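Local structure of uncharacterized protein (Bacteroides ovatus, 3P02) at residues A[107-112]-A[124-129]. The protein is of unknown function and joins an N-terminal E-set-like beta domain to a C-terminal domain built around a large antiparallel beta sheet. Numbering follows the deposited sequence.
With EDO (1,2-ethanediol), chain E.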
# COMPACT_ATOMS: atom_id res chain seq x y z
N LEU A 107 9.37 15.77 12.06
CA LEU A 107 9.34 14.58 12.89
C LEU A 107 9.80 13.43 12.02
O LEU A 107 9.06 13.03 11.12
CB LEU A 107 7.95 14.31 13.49
CG LEU A 107 7.85 13.00 14.33
CD1 LEU A 107 8.77 13.04 15.54
CD2 LEU A 107 6.43 12.77 14.77
N PRO A 108 11.02 12.92 12.22
CA PRO A 108 11.46 11.78 11.39
C PRO A 108 10.92 10.47 11.95
O PRO A 108 11.16 10.14 13.12
CB PRO A 108 12.98 11.86 11.41
CG PRO A 108 13.33 12.73 12.65
CD PRO A 108 12.05 13.32 13.21
N ILE A 109 10.17 9.74 11.11
CA ILE A 109 9.62 8.44 11.50
C ILE A 109 10.35 7.37 10.70
O ILE A 109 10.20 7.32 9.48
CB ILE A 109 8.09 8.34 11.31
CG1 ILE A 109 7.37 9.49 12.06
CG2 ILE A 109 7.59 6.96 11.78
CD1 ILE A 109 6.38 10.20 11.31
N GLU A 110 11.10 6.50 11.40
CA GLU A 110 11.81 5.42 10.74
C GLU A 110 10.92 4.21 10.65
O GLU A 110 10.55 3.64 11.67
CB GLU A 110 13.11 5.08 11.48
CG GLU A 110 14.14 6.20 11.39
CD GLU A 110 15.49 5.95 12.03
OE1 GLU A 110 15.66 4.89 12.67
OE2 GLU A 110 16.39 6.81 11.88
N PHE A 111 10.50 3.86 9.44
CA PHE A 111 9.70 2.65 9.23
C PHE A 111 10.63 1.48 8.93
O PHE A 111 11.58 1.64 8.14
CB PHE A 111 8.74 2.85 8.05
CG PHE A 111 7.61 3.79 8.40
CD1 PHE A 111 6.52 3.35 9.15
CD2 PHE A 111 7.66 5.13 8.04
CE1 PHE A 111 5.46 4.20 9.44
CE2 PHE A 111 6.61 6.00 8.35
CZ PHE A 111 5.52 5.52 9.07
N SER A 112 10.35 0.31 9.53
CA SER A 112 11.09 -0.94 9.31
C SER A 112 10.04 -2.00 9.11
O SER A 112 9.50 -2.52 10.08
CB SER A 112 12.00 -1.23 10.51
OG SER A 112 12.99 -0.23 10.65
N LEU A 124 -0.59 4.60 11.36
CA LEU A 124 0.09 5.13 12.52
C LEU A 124 -0.49 6.53 12.84
O LEU A 124 -0.24 7.49 12.10
CB LEU A 124 1.62 5.20 12.25
CG LEU A 124 2.46 5.84 13.35
CD1 LEU A 124 2.33 5.09 14.70
CD2 LEU A 124 3.94 5.96 12.91
N PRO A 125 -1.34 6.60 13.90
CA PRO A 125 -1.97 7.88 14.26
C PRO A 125 -1.10 8.64 15.27
O PRO A 125 -0.77 8.10 16.32
CB PRO A 125 -3.32 7.42 14.85
CG PRO A 125 -3.00 6.11 15.54
CD PRO A 125 -1.81 5.49 14.76
N LEU A 126 -0.69 9.86 14.94
CA LEU A 126 0.23 10.62 15.79
C LEU A 126 -0.30 11.96 16.14
O LEU A 126 -0.77 12.65 15.24
CB LEU A 126 1.57 10.85 15.03
CG LEU A 126 2.26 9.64 14.48
CD1 LEU A 126 3.45 10.05 13.65
CD2 LEU A 126 2.72 8.75 15.61
N LYS A 127 -0.13 12.38 17.39
CA LYS A 127 -0.58 13.72 17.75
C LYS A 127 0.60 14.52 18.29
O LYS A 127 1.44 13.97 18.99
CB LYS A 127 -1.71 13.66 18.81
CG LYS A 127 -2.25 15.05 19.19
CD LYS A 127 -3.47 15.00 20.09
CE LYS A 127 -3.98 16.39 20.35
NZ LYS A 127 -5.12 16.40 21.31
N VAL A 128 0.61 15.81 18.00
CA VAL A 128 1.61 16.74 18.50
C VAL A 128 0.95 17.58 19.61
O VAL A 128 -0.21 18.00 19.45
CB VAL A 128 2.27 17.61 17.36
CG1 VAL A 128 1.26 18.42 16.56
CG2 VAL A 128 3.37 18.51 17.93
N CYS A 129 1.70 17.82 20.72
CA CYS A 129 1.23 18.55 21.91
C CYS A 129 2.39 19.34 22.52
O CYS A 129 3.54 19.11 22.16
CB CYS A 129 0.69 17.52 22.91
SG CYS A 129 -0.40 18.21 24.18
C1 EDO E . -3.56 15.53 24.08
O1 EDO E . -4.58 16.53 24.17
C2 EDO E . -2.87 15.31 25.41
O2 EDO E . -1.81 14.37 25.23
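I109 meets L124 and L126, flanked by L107 on L126 and F111 on L124, in the apolar core between the two facing sheets of the N-terminal domain, consistent with an E-set-like beta sandwich. Strands 107-112 and 124-129 belong to different sheets. Their segment axes pass 11.5 Å apart and run nearly antiparallel, at 155°. Only side chains bridge the gap. I109 is central and uses both branches. Its CD1 points tip to tip at CD1 of L126, 3.8 Å away. The I109 and L124 side chains run past one another in opposite senses, with I109 CG2, anti to the backbone N, 3.9 Å from L124 CD2. The same I109 CG2 also sits over one face of the F111 ring, 3.6 Å above the plane and near the ring's margin. L124 CD2 touches both I109 CG2 and the F111 ring, meeting CE1 obliquely at 4.2 Å. L107 CD2 adds a looser contact, 4.2 Å from L126 CD1. All five residues are buried.

K127 leaves strand 124-129 on the other side. Its chain is fully extended (chi1 -178°), which carries NZ to the backbone O of Y136 and into a weak hydrogen bond with O1 of the ethanediol, 2.9 Å away. A methionine here would probably leave the Y136 carbonyl without this donor and lose the ethanediol bond.

Strand 107-112 pairs with strand 36-45 on one edge and 90-91 on the other. Strand 124-129 lies in the facing sheet, antiparallel to 55-61 and 146-154. Y90 touches both F111 and L124, F92 packs on L126, and F59 of strand 55-61 touches L107 and V128.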